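Local atomic coordinates of pullulanase (Bacillus acidopullulyticus, PDB entry 2WAN), a protein that hydrolyses the alpha-1,6-glucosidic linkages of pullulan and, as an enzyme of this class, probably those of branched starch polysaccharides too. Residues A[122-127]-A[273-278]; A[154-159]-A[277-282]; A[414-419]-A[534-539]; A[764-769]-A[870-875]; A[891-896]-A[910-915]. One frame throughout, in Å; residues are numbered along the deposited sequence.

Contact 1. Residues A[122-127]-A[273-278]; sequences EKTVLA and LVQLTL
Val125 and Leu276 form the apolar centre, their side chains leaving the same face of the sheet with the two CB atoms 4.2 Å apart. The valine has CG1 anti to its backbone N (chi1 172°), which leaves the CG2 branch to lie beside Leu278, whose CD1 it meets at 4.0 Å. Ala127 and Val274 continue this buried face. Leu119 packs against Val125, and Phe142 and Val144 of strand 142-146 lie against Val274, Leu276 and Leu278.

The backbones supply the geometric frame. The short strand axes run at 159° to one another, an antiparallel pairing in which Val125 faces Leu276 as a hydrogen-bonded pair. The bond from Leu276 N to Val125 O is 2.7 Å long and essentially straight (179° at the hydrogen). Val274 and Ala127 exchange two further bonds, and Leu278 N reaches Lys123 O at 2.8 Å. The pairing sets strands 124-129 and 273-278 side by side in a mixed seven-strand sheet, with 145 residues, among them the X25 family region, lying between the two segments in sequence.

On the other face the packing turns mixed. Leu126 CD1 touches Leu273 CD1 at 4.2 Å, while Thr124 CG2 abuts the aliphatic part of Gln275, with CG at 3.6 Å. Outermost, a water bridges the non-hydrogen-bonded pair Thr124 and Thr277: it lies 2.6 Å from Thr124 OG1 and 2.7 Å from Thr277 OG1, and gives a weak bond to the Gln275 amide oxygen.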
# COMPACT_ATOMS: atom_id res chain seq x y z
N GLU A 122 14.71 -12.42 23.21
CA GLU A 122 15.75 -12.17 24.21
C GLU A 122 16.72 -13.36 24.37
O GLU A 122 17.92 -13.15 24.49
CB GLU A 122 15.15 -11.75 25.56
CG GLU A 122 14.28 -12.78 26.24
CD GLU A 122 14.25 -12.61 27.75
OE1 GLU A 122 15.25 -12.11 28.31
OE2 GLU A 122 13.23 -12.98 28.36
N LYS A 123 16.19 -14.58 24.30
CA LYS A 123 17.01 -15.79 24.45
C LYS A 123 16.84 -16.79 23.29
O LYS A 123 16.98 -18.00 23.49
CB LYS A 123 16.69 -16.47 25.78
CG LYS A 123 16.98 -15.63 27.03
CD LYS A 123 16.40 -16.30 28.27
CE LYS A 123 16.72 -15.53 29.53
NZ LYS A 123 15.74 -15.83 30.62
N THR A 124 16.54 -16.29 22.09
CA THR A 124 16.29 -17.15 20.93
C THR A 124 17.10 -16.72 19.72
O THR A 124 17.03 -15.55 19.29
CB THR A 124 14.79 -17.20 20.56
OG1 THR A 124 14.02 -17.60 21.70
CG2 THR A 124 14.54 -18.17 19.40
N VAL A 125 17.85 -17.66 19.16
CA VAL A 125 18.63 -17.45 17.95
C VAL A 125 18.10 -18.35 16.83
O VAL A 125 17.85 -19.55 17.06
CB VAL A 125 20.15 -17.71 18.16
CG1 VAL A 125 20.91 -17.66 16.84
CG2 VAL A 125 20.73 -16.71 19.16
N LEU A 126 17.91 -17.76 15.65
CA LEU A 126 17.51 -18.49 14.45
C LEU A 126 18.71 -18.59 13.52
O LEU A 126 19.16 -17.59 12.97
CB LEU A 126 16.33 -17.79 13.75
CG LEU A 126 15.84 -18.43 12.44
CD1 LEU A 126 14.93 -19.62 12.75
CD2 LEU A 126 15.10 -17.43 11.56
N ALA A 127 19.23 -19.81 13.34
CA ALA A 127 20.47 -20.00 12.59
C ALA A 127 20.31 -20.89 11.36
O ALA A 127 19.72 -21.97 11.45
CB ALA A 127 21.57 -20.55 13.50
N LEU A 273 18.05 -25.41 9.42
CA LEU A 273 17.52 -24.18 10.03
C LEU A 273 17.10 -24.48 11.46
O LEU A 273 16.11 -25.18 11.70
CB LEU A 273 16.34 -23.64 9.22
CG LEU A 273 15.78 -22.26 9.59
CD1 LEU A 273 16.84 -21.18 9.39
CD2 LEU A 273 14.55 -21.98 8.73
N VAL A 274 17.86 -23.92 12.40
CA VAL A 274 17.72 -24.27 13.80
C VAL A 274 17.28 -23.09 14.66
O VAL A 274 17.75 -21.96 14.47
CB VAL A 274 19.07 -24.82 14.36
CG1 VAL A 274 18.90 -25.33 15.79
CG2 VAL A 274 19.62 -25.92 13.47
N GLN A 275 16.39 -23.36 15.60
CA GLN A 275 16.00 -22.40 16.62
C GLN A 275 16.69 -22.75 17.95
O GLN A 275 16.42 -23.82 18.52
CB GLN A 275 14.49 -22.38 16.81
CG GLN A 275 14.02 -21.41 17.88
CD GLN A 275 12.53 -21.50 18.16
OE1 GLN A 275 12.10 -21.37 19.30
NE2 GLN A 275 11.74 -21.72 17.11
N LEU A 276 17.55 -21.85 18.42
CA LEU A 276 18.34 -22.06 19.64
C LEU A 276 17.81 -21.28 20.83
O LEU A 276 17.46 -20.10 20.70
CB LEU A 276 19.81 -21.69 19.40
CG LEU A 276 20.51 -22.36 18.21
CD1 LEU A 276 21.85 -21.71 17.88
CD2 LEU A 276 20.70 -23.86 18.47
N THR A 277 17.73 -21.93 21.98
CA THR A 277 17.36 -21.26 23.22
C THR A 277 18.63 -21.04 24.02
O THR A 277 19.46 -21.94 24.14
CB THR A 277 16.32 -22.04 24.03
OG1 THR A 277 15.15 -22.24 23.23
CG2 THR A 277 15.92 -21.29 25.31
N LEU A 278 18.79 -19.82 24.55
CA LEU A 278 19.98 -19.44 25.32
C LEU A 278 19.68 -19.38 26.81
O LEU A 278 18.54 -19.13 27.22
CB LEU A 278 20.53 -18.10 24.82
CG LEU A 278 20.88 -17.98 23.33
CD1 LEU A 278 21.50 -16.61 23.06
CD2 LEU A 278 21.81 -19.10 22.83
O HOH W 1 13.92 -20.18 22.00

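Contact 2. Residues A[154-159]-A[277-282]; sequences PVTSAV and TLASAP
Val155 lays its CG2 methyl against CD2 of Leu278, 4.0 Å away, on the buried face where Phe142 and Val144 also meet the valine. Next to it, Pro154 brings its ring atom CD to within 4.0 Å of Ala279 CB, and the proline carbonyl O accepts Ala279 N at 3.0 Å, nearly head-on to the oxygen (169° at O).

The register slips between the two pairs. Val155 stands opposite Leu278 as a non-hydrogen-bonded pair, yet the next pair is Ser157 with Thr277, so Thr156 is the extra residue of a beta bulge. Its consequence is seen at Thr277 O. Thr156 N donates to this oxygen at 2.8 Å, and the same residue's OG1, placed between backbone N and carbonyl carbon (chi1 64°), adds a weak bond at 3.3 Å. Thr277 N answers Ser157 O at 3.0 Å, while a water bonded to Thr277 OG1 makes a weak second bond to Ser157 OG.

Antiparallel pairing thus survives the slip at a price: Thr156 N takes up Thr277 O, the acceptor that Ser157 N would have in a regular hydrogen-bonded pair with Thr277, and Ser157 N is buried with no partner.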
# COMPACT_ATOMS: atom_id res chain seq x y z
N PRO A 154 25.58 -20.48 27.40
CA PRO A 154 25.17 -21.85 27.07
C PRO A 154 23.90 -21.91 26.22
O PRO A 154 22.93 -21.20 26.48
CB PRO A 154 24.92 -22.48 28.45
CG PRO A 154 25.75 -21.65 29.40
CD PRO A 154 25.63 -20.25 28.86
N VAL A 155 23.95 -22.75 25.18
CA VAL A 155 22.77 -23.12 24.40
C VAL A 155 22.05 -24.24 25.15
O VAL A 155 22.63 -25.32 25.37
CB VAL A 155 23.15 -23.58 22.98
CG1 VAL A 155 21.92 -24.05 22.21
CG2 VAL A 155 23.87 -22.45 22.22
N THR A 156 20.81 -23.99 25.56
CA THR A 156 20.05 -24.92 26.39
C THR A 156 19.14 -25.88 25.61
O THR A 156 18.67 -26.89 26.14
CB THR A 156 19.20 -24.19 27.45
OG1 THR A 156 18.20 -23.38 26.81
CG2 THR A 156 20.08 -23.30 28.33
N SER A 157 18.90 -25.54 24.34
CA SER A 157 17.97 -26.28 23.48
C SER A 157 18.22 -25.94 22.02
O SER A 157 18.52 -24.79 21.68
CB SER A 157 16.52 -25.97 23.86
OG SER A 157 15.62 -26.53 22.92
N ALA A 158 18.10 -26.95 21.16
CA ALA A 158 18.24 -26.76 19.72
C ALA A 158 17.18 -27.57 18.99
O ALA A 158 17.21 -28.81 19.00
CB ALA A 158 19.64 -27.16 19.27
N VAL A 159 16.23 -26.87 18.38
CA VAL A 159 15.15 -27.52 17.62
C VAL A 159 15.15 -27.04 16.17
O VAL A 159 15.78 -26.02 15.85
CB VAL A 159 13.76 -27.31 18.29
CG1 VAL A 159 13.77 -27.76 19.75
CG2 VAL A 159 13.28 -25.84 18.17
N THR A 277 17.73 -21.93 21.98
CA THR A 277 17.36 -21.26 23.22
C THR A 277 18.63 -21.04 24.02
O THR A 277 19.46 -21.94 24.14
CB THR A 277 16.32 -22.04 24.03
OG1 THR A 277 15.15 -22.24 23.23
CG2 THR A 277 15.92 -21.29 25.31
N LEU A 278 18.79 -19.82 24.55
CA LEU A 278 19.98 -19.44 25.32
C LEU A 278 19.68 -19.38 26.81
O LEU A 278 18.54 -19.13 27.22
CB LEU A 278 20.53 -18.10 24.82
CG LEU A 278 20.88 -17.98 23.33
CD1 LEU A 278 21.50 -16.61 23.06
CD2 LEU A 278 21.81 -19.10 22.83
N ALA A 279 20.71 -19.61 27.63
CA ALA A 279 20.56 -19.57 29.09
C ALA A 279 20.34 -18.16 29.62
O ALA A 279 19.60 -17.95 30.58
CB ALA A 279 21.77 -20.22 29.79
N SER A 280 20.97 -17.18 28.96
CA SER A 280 20.81 -15.77 29.32
C SER A 280 20.61 -14.92 28.07
O SER A 280 20.99 -15.32 26.96
CB SER A 280 22.03 -15.27 30.10
OG SER A 280 23.21 -15.37 29.31
N ALA A 281 20.02 -13.74 28.27
CA ALA A 281 19.77 -12.77 27.19
C ALA A 281 21.01 -11.95 26.84
O ALA A 281 21.51 -11.19 27.68
CB ALA A 281 18.63 -11.86 27.59
N PRO A 282 21.54 -12.10 25.60
CA PRO A 282 22.74 -11.34 25.23
C PRO A 282 22.48 -9.84 25.12
O PRO A 282 21.33 -9.42 24.98
CB PRO A 282 23.12 -11.91 23.86
CG PRO A 282 22.33 -13.16 23.68
CD PRO A 282 21.11 -13.02 24.53
O HOH W 2 15.23 -24.00 20.79

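Contact 3. Residues A[414-419]-A[534-539]; sequences TDPAGW and LKQLIQ. With GOL (glycerol), chain G.
Lys535 forms the tightly packed part, its extended side chain crossing one face of the Trp419 indole at about a right angle. CB lies over the six-membered ring, 4.0 Å from the centroid and 23° off the normal, a CH-pi contact. Pro416 CD, over the same face, touches the lysine CB at 3.8 Å. Lys535 NZ gives a hydrogen bond to Thr414 OG1 at 2.8 Å and a salt bridge to Asp415 OD1 at 2.9 Å; Glu613 supplies a second salt bridge, and Thr414 OG1 also bonds Leu411 O. A methionine in its place would probably leave the Asp415 and Glu613 carboxylates without their shared counter-charge.

Helix 529-543 belongs to the catalytic TIM barrel, and loop 414-419 approaches it ahead of the first barrel strand, 435-438. Pro416 to Trp419 make a type II beta turn, with Gly418 at positive phi (87°).

The turn's outer side is wetter. Gln539, extended from the helix, donates from NE2 to Ala417 O at 3.1 Å. A water donates to Ala417 O and Gln539 OE1 alike. A glycerol, probably from the crystallisation liquor, takes NE2 at O3 (2.9 Å) and donates to Gly418 O from both O3 and O2.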
# COMPACT_ATOMS: atom_id res chain seq x y z
N THR A 414 9.17 29.08 7.44
CA THR A 414 8.88 28.56 6.08
C THR A 414 7.44 28.77 5.63
O THR A 414 7.14 28.58 4.45
CB THR A 414 9.24 27.05 5.92
OG1 THR A 414 8.29 26.25 6.63
CG2 THR A 414 10.62 26.77 6.48
N ASP A 415 6.54 29.12 6.55
CA ASP A 415 5.13 29.25 6.18
C ASP A 415 4.97 30.43 5.24
O ASP A 415 5.51 31.52 5.49
CB ASP A 415 4.26 29.51 7.42
CG ASP A 415 4.13 28.32 8.34
OD1 ASP A 415 4.49 27.18 7.98
OD2 ASP A 415 3.64 28.53 9.48
N PRO A 416 4.21 30.24 4.14
CA PRO A 416 3.95 31.39 3.29
C PRO A 416 2.96 32.35 3.95
O PRO A 416 2.27 31.98 4.90
CB PRO A 416 3.34 30.78 2.03
CG PRO A 416 2.59 29.57 2.55
CD PRO A 416 3.54 29.02 3.63
N ALA A 417 2.90 33.59 3.46
CA ALA A 417 1.92 34.57 3.95
C ALA A 417 0.51 34.02 3.76
O ALA A 417 0.22 33.38 2.74
CB ALA A 417 2.10 35.91 3.21
N GLY A 418 -0.33 34.24 4.76
CA GLY A 418 -1.72 33.80 4.67
C GLY A 418 -1.98 32.37 5.12
O GLY A 418 -3.14 31.96 5.19
N TRP A 419 -0.91 31.63 5.43
CA TRP A 419 -0.99 30.21 5.83
C TRP A 419 -1.91 29.97 7.03
O TRP A 419 -2.60 28.95 7.08
CB TRP A 419 0.41 29.71 6.15
CG TRP A 419 0.58 28.21 6.38
CD1 TRP A 419 1.01 27.61 7.53
CD2 TRP A 419 0.39 27.16 5.42
NE1 TRP A 419 1.08 26.24 7.35
CE2 TRP A 419 0.70 25.94 6.07
CE3 TRP A 419 -0.04 27.13 4.08
CZ2 TRP A 419 0.61 24.69 5.41
CZ3 TRP A 419 -0.15 25.87 3.44
CH2 TRP A 419 0.18 24.68 4.10
N LEU A 534 5.95 24.06 -1.76
CA LEU A 534 4.94 23.00 -1.70
C LEU A 534 3.76 23.45 -0.86
O LEU A 534 2.60 23.19 -1.21
CB LEU A 534 5.54 21.68 -1.20
CG LEU A 534 4.57 20.48 -1.04
CD1 LEU A 534 3.74 20.19 -2.31
CD2 LEU A 534 5.30 19.23 -0.58
N LYS A 535 4.04 24.15 0.24
CA LYS A 535 2.93 24.73 1.01
C LYS A 535 2.12 25.69 0.15
O LYS A 535 0.90 25.72 0.27
CB LYS A 535 3.43 25.44 2.29
CG LYS A 535 3.96 24.49 3.34
CD LYS A 535 4.54 25.27 4.55
CE LYS A 535 4.98 24.27 5.63
NZ LYS A 535 5.77 24.95 6.71
N GLN A 536 2.78 26.47 -0.71
CA GLN A 536 2.06 27.41 -1.58
C GLN A 536 1.19 26.67 -2.58
O GLN A 536 0.09 27.11 -2.87
CB GLN A 536 3.03 28.36 -2.30
CG GLN A 536 3.65 29.36 -1.33
CD GLN A 536 4.73 30.21 -1.98
OE1 GLN A 536 5.83 29.74 -2.26
NE2 GLN A 536 4.42 31.48 -2.19
N LEU A 537 1.68 25.54 -3.10
CA LEU A 537 0.84 24.68 -3.97
C LEU A 537 -0.45 24.27 -3.24
O LEU A 537 -1.57 24.42 -3.77
CB LEU A 537 1.61 23.45 -4.44
CG LEU A 537 0.88 22.38 -5.29
CD1 LEU A 537 1.90 21.55 -6.08
CD2 LEU A 537 0.03 21.42 -4.46
N ILE A 538 -0.28 23.73 -2.04
CA ILE A 538 -1.41 23.26 -1.23
C ILE A 538 -2.35 24.41 -0.87
O ILE A 538 -3.57 24.29 -1.00
CB ILE A 538 -0.87 22.53 0.03
CG1 ILE A 538 -0.12 21.26 -0.40
CG2 ILE A 538 -2.00 22.21 1.06
CD1 ILE A 538 0.84 20.74 0.67
N GLN A 539 -1.78 25.53 -0.45
CA GLN A 539 -2.56 26.73 -0.14
C GLN A 539 -3.42 27.18 -1.33
O GLN A 539 -4.62 27.52 -1.17
CB GLN A 539 -1.61 27.86 0.29
CG GLN A 539 -2.27 29.15 0.69
CD GLN A 539 -1.24 30.18 1.14
OE1 GLN A 539 -0.17 30.33 0.52
NE2 GLN A 539 -1.56 30.90 2.19
C1 GOL G . -7.51 32.57 2.34
O1 GOL G . -8.29 33.37 3.20
C2 GOL G . -6.30 32.02 3.10
O2 GOL G . -5.43 33.08 3.45
C3 GOL G . -5.57 31.03 2.20
O3 GOL G . -4.41 30.52 2.83
O HOH W 3 0.72 32.97 0.07

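Contact 4. Residues A[764-769]-A[870-875]; sequences HAVVFT and VMYNPN
Tyr872 points its CB from strand 868-873 toward helix 753-769, and with CG anti to the carbonyl carbon (chi1 -48°) the ring comes to lie beneath Val766. At the ring, Val766 CG2 sits over the middle of one face, 3.6 Å from the centroid and only 2° off the normal, a nearly ideal CH-pi placement. CD1 and CE1 lie 3.8 Å from that methyl and CG, CD2 and CE2 3.9 Å, so it sits centrally. Farther out, CE1 comes 3.3 Å from Thr769 OG1, which lies at the ring edge in its plane. At the tip, Tyr872 OH donates to Thr769 OG1 at 2.6 Å, and Thr769 OG1 in turn donates to Ala765 O, one helical turn back, at 2.7 Å. The buried threonine hydroxyl thus has two partners, accepting from the tyrosine and donating to the helix backbone.

A phenylalanine here would keep the ring under Val766 but would probably leave Thr769 OG1 without its donor.

Thr916 and Phe699 also pack on the tyrosine. The contact joins the last helix before the eighth barrel strand, 773-777, to the C-terminal all-beta domain, the beta-domain-on-TIM-barrel arrangement of alpha-amylase-family enzymes.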
# COMPACT_ATOMS: atom_id res chain seq x y z
N HIS A 764 -15.24 6.44 -18.84
CA HIS A 764 -15.22 7.43 -17.75
C HIS A 764 -16.63 7.74 -17.21
O HIS A 764 -16.78 7.97 -16.01
CB HIS A 764 -14.45 8.71 -18.15
CG HIS A 764 -12.97 8.48 -18.35
ND1 HIS A 764 -12.04 8.60 -17.34
CD2 HIS A 764 -12.28 8.12 -19.45
CE1 HIS A 764 -10.84 8.32 -17.81
NE2 HIS A 764 -10.96 8.02 -19.10
N ALA A 765 -17.66 7.69 -18.06
CA ALA A 765 -19.04 7.92 -17.60
C ALA A 765 -19.44 6.88 -16.55
O ALA A 765 -20.09 7.22 -15.56
CB ALA A 765 -20.04 7.91 -18.76
N VAL A 766 -19.05 5.62 -16.77
CA VAL A 766 -19.28 4.58 -15.77
C VAL A 766 -18.59 4.95 -14.45
O VAL A 766 -19.20 4.87 -13.39
CB VAL A 766 -18.84 3.17 -16.26
CG1 VAL A 766 -19.07 2.11 -15.17
CG2 VAL A 766 -19.61 2.77 -17.54
N VAL A 767 -17.32 5.33 -14.53
CA VAL A 767 -16.59 5.73 -13.32
C VAL A 767 -17.32 6.87 -12.58
O VAL A 767 -17.50 6.81 -11.35
CB VAL A 767 -15.12 6.09 -13.62
CG1 VAL A 767 -14.43 6.67 -12.35
CG2 VAL A 767 -14.36 4.86 -14.11
N PHE A 768 -17.76 7.88 -13.32
CA PHE A 768 -18.37 9.06 -12.70
C PHE A 768 -19.80 8.85 -12.20
O PHE A 768 -20.29 9.65 -11.38
CB PHE A 768 -18.35 10.25 -13.67
CG PHE A 768 -16.95 10.70 -14.08
CD1 PHE A 768 -15.92 10.78 -13.14
CD2 PHE A 768 -16.70 11.08 -15.39
CE1 PHE A 768 -14.64 11.24 -13.52
CE2 PHE A 768 -15.44 11.52 -15.80
CZ PHE A 768 -14.41 11.62 -14.86
N THR A 769 -20.47 7.80 -12.67
CA THR A 769 -21.88 7.59 -12.28
C THR A 769 -22.10 6.36 -11.38
O THR A 769 -23.25 6.09 -10.99
CB THR A 769 -22.85 7.54 -13.49
OG1 THR A 769 -22.41 6.55 -14.43
CG2 THR A 769 -22.91 8.91 -14.17
N VAL A 870 -29.98 5.93 -15.22
CA VAL A 870 -28.75 5.95 -16.02
C VAL A 870 -28.73 4.66 -16.85
O VAL A 870 -29.02 3.59 -16.32
CB VAL A 870 -27.48 5.96 -15.11
CG1 VAL A 870 -26.18 5.83 -15.94
CG2 VAL A 870 -27.43 7.24 -14.25
N MET A 871 -28.38 4.76 -18.13
CA MET A 871 -28.15 3.57 -18.96
C MET A 871 -26.89 3.70 -19.80
O MET A 871 -26.71 4.71 -20.50
CB MET A 871 -29.35 3.30 -19.89
CG MET A 871 -29.12 2.10 -20.82
SD MET A 871 -30.66 1.68 -21.64
CE MET A 871 -30.02 0.78 -23.06
N TYR A 872 -26.02 2.70 -19.71
CA TYR A 872 -24.80 2.63 -20.53
C TYR A 872 -25.10 1.76 -21.74
O TYR A 872 -25.52 0.61 -21.58
CB TYR A 872 -23.64 2.00 -19.75
CG TYR A 872 -23.41 2.55 -18.36
CD1 TYR A 872 -23.21 3.91 -18.13
CD2 TYR A 872 -23.36 1.69 -17.27
CE1 TYR A 872 -22.99 4.40 -16.82
CE2 TYR A 872 -23.15 2.16 -15.98
CZ TYR A 872 -22.97 3.51 -15.77
OH TYR A 872 -22.76 3.95 -14.48
N ASN A 873 -24.89 2.32 -22.93
CA ASN A 873 -25.02 1.56 -24.19
C ASN A 873 -23.70 1.52 -24.96
O ASN A 873 -23.43 2.43 -25.75
CB ASN A 873 -26.10 2.14 -25.09
CG ASN A 873 -26.20 1.38 -26.41
OD1 ASN A 873 -25.84 0.21 -26.45
ND2 ASN A 873 -26.63 2.04 -27.46
N PRO A 874 -22.90 0.45 -24.77
CA PRO A 874 -21.61 0.33 -25.46
C PRO A 874 -21.72 -0.16 -26.90
O PRO A 874 -20.72 -0.17 -27.63
CB PRO A 874 -20.88 -0.72 -24.64
CG PRO A 874 -21.96 -1.57 -24.06
CD PRO A 874 -23.08 -0.61 -23.76
N ASN A 875 -22.92 -0.56 -27.30
CA ASN A 875 -23.12 -1.17 -28.61
C ASN A 875 -23.11 -0.18 -29.76
O ASN A 875 -23.35 1.02 -29.57
CB ASN A 875 -24.42 -1.96 -28.59
CG ASN A 875 -24.44 -2.98 -27.49
OD1 ASN A 875 -23.68 -3.95 -27.52
ND2 ASN A 875 -25.26 -2.73 -26.46

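Contact 5. Residues A[891-896]-A[910-915]; sequences VGLGDQ and QVPAIS
Ser915 OG is held from two directions, and one of them leads across the contact to Gly894. It donates to Pro912 O at 2.7 Å, the donor standing out of the carbonyl plane, and accepts from a water at 2.8 Å. That water receives the N-H of Gly894 at 2.8 Å, so the two segments are connected through a solvent molecule. Pro912 O has a second donor in Asn873 ND2.

The direct touch is apolar. Leu893, with CG anti to its backbone N (chi1 -178°), swings its CD1 methyl onto the Pro912 ring, whose CD is 3.5 Å away, closer than carbons usually pack. The leucine and the proline meet at about a right angle. Beside them Gly894 CA stands 4.4 Å from Ser915 CB.

Local backbone shapes set these groups in place. Leu893 to Gln896 form a type II' beta turn, closed by paired bonds between the end residues, Leu893 N to Gln896 O (2.9 Å) and Gln896 N to Leu893 O (3.1 Å). Gly894 occupies its second position, at a positive phi that favours glycine. Ile914 and Ser915, both opposite Asn873, make a G1 beta bulge, and Ile914 O binds a glycerol, probably from the crystallisation liquor.

With no direct hydrogen bond across and 141 Å² buried, the 893-896 turn and the segment after strand 908-911 are joined by one tight methyl-to-ring touch and by a water whose serine partner is itself bonded to Pro912 O.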
# COMPACT_ATOMS: atom_id res chain seq x y z
N VAL A 891 -31.87 14.41 -19.41
CA VAL A 891 -30.82 15.37 -19.04
C VAL A 891 -29.43 14.99 -19.59
O VAL A 891 -28.52 15.81 -19.65
CB VAL A 891 -30.77 15.64 -17.49
CG1 VAL A 891 -32.07 16.26 -17.03
CG2 VAL A 891 -30.48 14.35 -16.72
N GLY A 892 -29.28 13.74 -20.03
CA GLY A 892 -28.04 13.28 -20.66
C GLY A 892 -28.41 12.43 -21.87
O GLY A 892 -29.05 11.38 -21.74
N LEU A 893 -28.01 12.90 -23.04
CA LEU A 893 -28.31 12.20 -24.28
C LEU A 893 -27.20 12.48 -25.29
O LEU A 893 -26.94 13.65 -25.61
CB LEU A 893 -29.65 12.67 -24.85
CG LEU A 893 -30.15 12.00 -26.13
CD1 LEU A 893 -30.48 10.56 -25.87
CD2 LEU A 893 -31.38 12.75 -26.66
N GLY A 894 -26.56 11.42 -25.78
CA GLY A 894 -25.44 11.57 -26.72
C GLY A 894 -24.34 12.43 -26.12
O GLY A 894 -23.91 12.18 -24.99
N ASP A 895 -23.93 13.48 -26.83
CA ASP A 895 -22.85 14.33 -26.35
C ASP A 895 -23.28 15.44 -25.38
O ASP A 895 -22.45 16.26 -25.00
CB ASP A 895 -22.00 14.90 -27.52
CG ASP A 895 -22.77 15.83 -28.43
OD1 ASP A 895 -23.90 16.24 -28.09
OD2 ASP A 895 -22.24 16.18 -29.52
N GLN A 896 -24.56 15.46 -24.99
CA GLN A 896 -25.04 16.53 -24.11
C GLN A 896 -25.39 16.01 -22.73
O GLN A 896 -26.31 15.20 -22.60
CB GLN A 896 -26.30 17.16 -24.70
CG GLN A 896 -26.19 17.67 -26.12
CD GLN A 896 -27.39 18.52 -26.48
OE1 GLN A 896 -27.47 19.69 -26.09
NE2 GLN A 896 -28.33 17.94 -27.20
N GLN A 910 -34.99 5.93 -26.61
CA GLN A 910 -33.88 5.41 -27.41
C GLN A 910 -32.55 5.99 -26.92
O GLN A 910 -32.44 7.19 -26.66
CB GLN A 910 -34.12 5.74 -28.88
CG GLN A 910 -33.16 5.06 -29.84
CD GLN A 910 -33.54 5.30 -31.29
OE1 GLN A 910 -34.67 5.06 -31.69
NE2 GLN A 910 -32.58 5.79 -32.07
N VAL A 911 -31.56 5.12 -26.74
CA VAL A 911 -30.25 5.52 -26.29
C VAL A 911 -29.28 5.39 -27.46
O VAL A 911 -29.07 4.26 -27.93
CB VAL A 911 -29.73 4.61 -25.15
CG1 VAL A 911 -28.35 5.08 -24.70
CG2 VAL A 911 -30.74 4.58 -23.96
N PRO A 912 -28.68 6.51 -27.91
CA PRO A 912 -27.75 6.40 -29.05
C PRO A 912 -26.58 5.43 -28.84
O PRO A 912 -26.20 5.11 -27.70
CB PRO A 912 -27.20 7.83 -29.22
CG PRO A 912 -28.19 8.71 -28.58
CD PRO A 912 -28.86 7.91 -27.48
N ALA A 913 -26.03 4.96 -29.96
CA ALA A 913 -24.87 4.07 -29.96
C ALA A 913 -23.71 4.65 -29.14
O ALA A 913 -23.50 5.87 -29.13
CB ALA A 913 -24.40 3.85 -31.39
N ILE A 914 -22.99 3.76 -28.45
CA ILE A 914 -21.81 4.09 -27.62
C ILE A 914 -22.02 5.38 -26.80
O ILE A 914 -21.34 6.39 -27.00
CB ILE A 914 -20.49 4.20 -28.44
CG1 ILE A 914 -20.50 3.19 -29.59
CG2 ILE A 914 -19.27 3.98 -27.53
CD1 ILE A 914 -19.19 3.16 -30.37
N SER A 915 -23.00 5.34 -25.91
CA SER A 915 -23.30 6.53 -25.11
C SER A 915 -23.96 6.18 -23.79
O SER A 915 -24.29 5.01 -23.51
CB SER A 915 -24.23 7.47 -25.90
OG SER A 915 -25.56 6.96 -25.89
O HOH W 4 -27.12 8.89 -24.61

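Overall arrangement
The contacts form two neighbouring pairs and one isolated site. Contacts 1 and 2 have centres about 7 Å apart and share Thr277 and Leu278, so strand 273-278 is flanked by 124-129 and 152-160; Gln275 N and Val159 O, 2.7 Å apart, probably extend the second pairing. Contact 4, where the barrel meets the C-terminal beta domain, lies about 10 Å from contact 5 between centres, and Asn873 N probably bonds Ser915 O at 2.8 Å. Contact 3, on the barrel's flank, is about 39 Å from contact 4, and contact 2 about 75 Å from contact 5, centre to centre. Contacts 3 and 5 each have a glycerol beside them, probably from the crystallisation liquor.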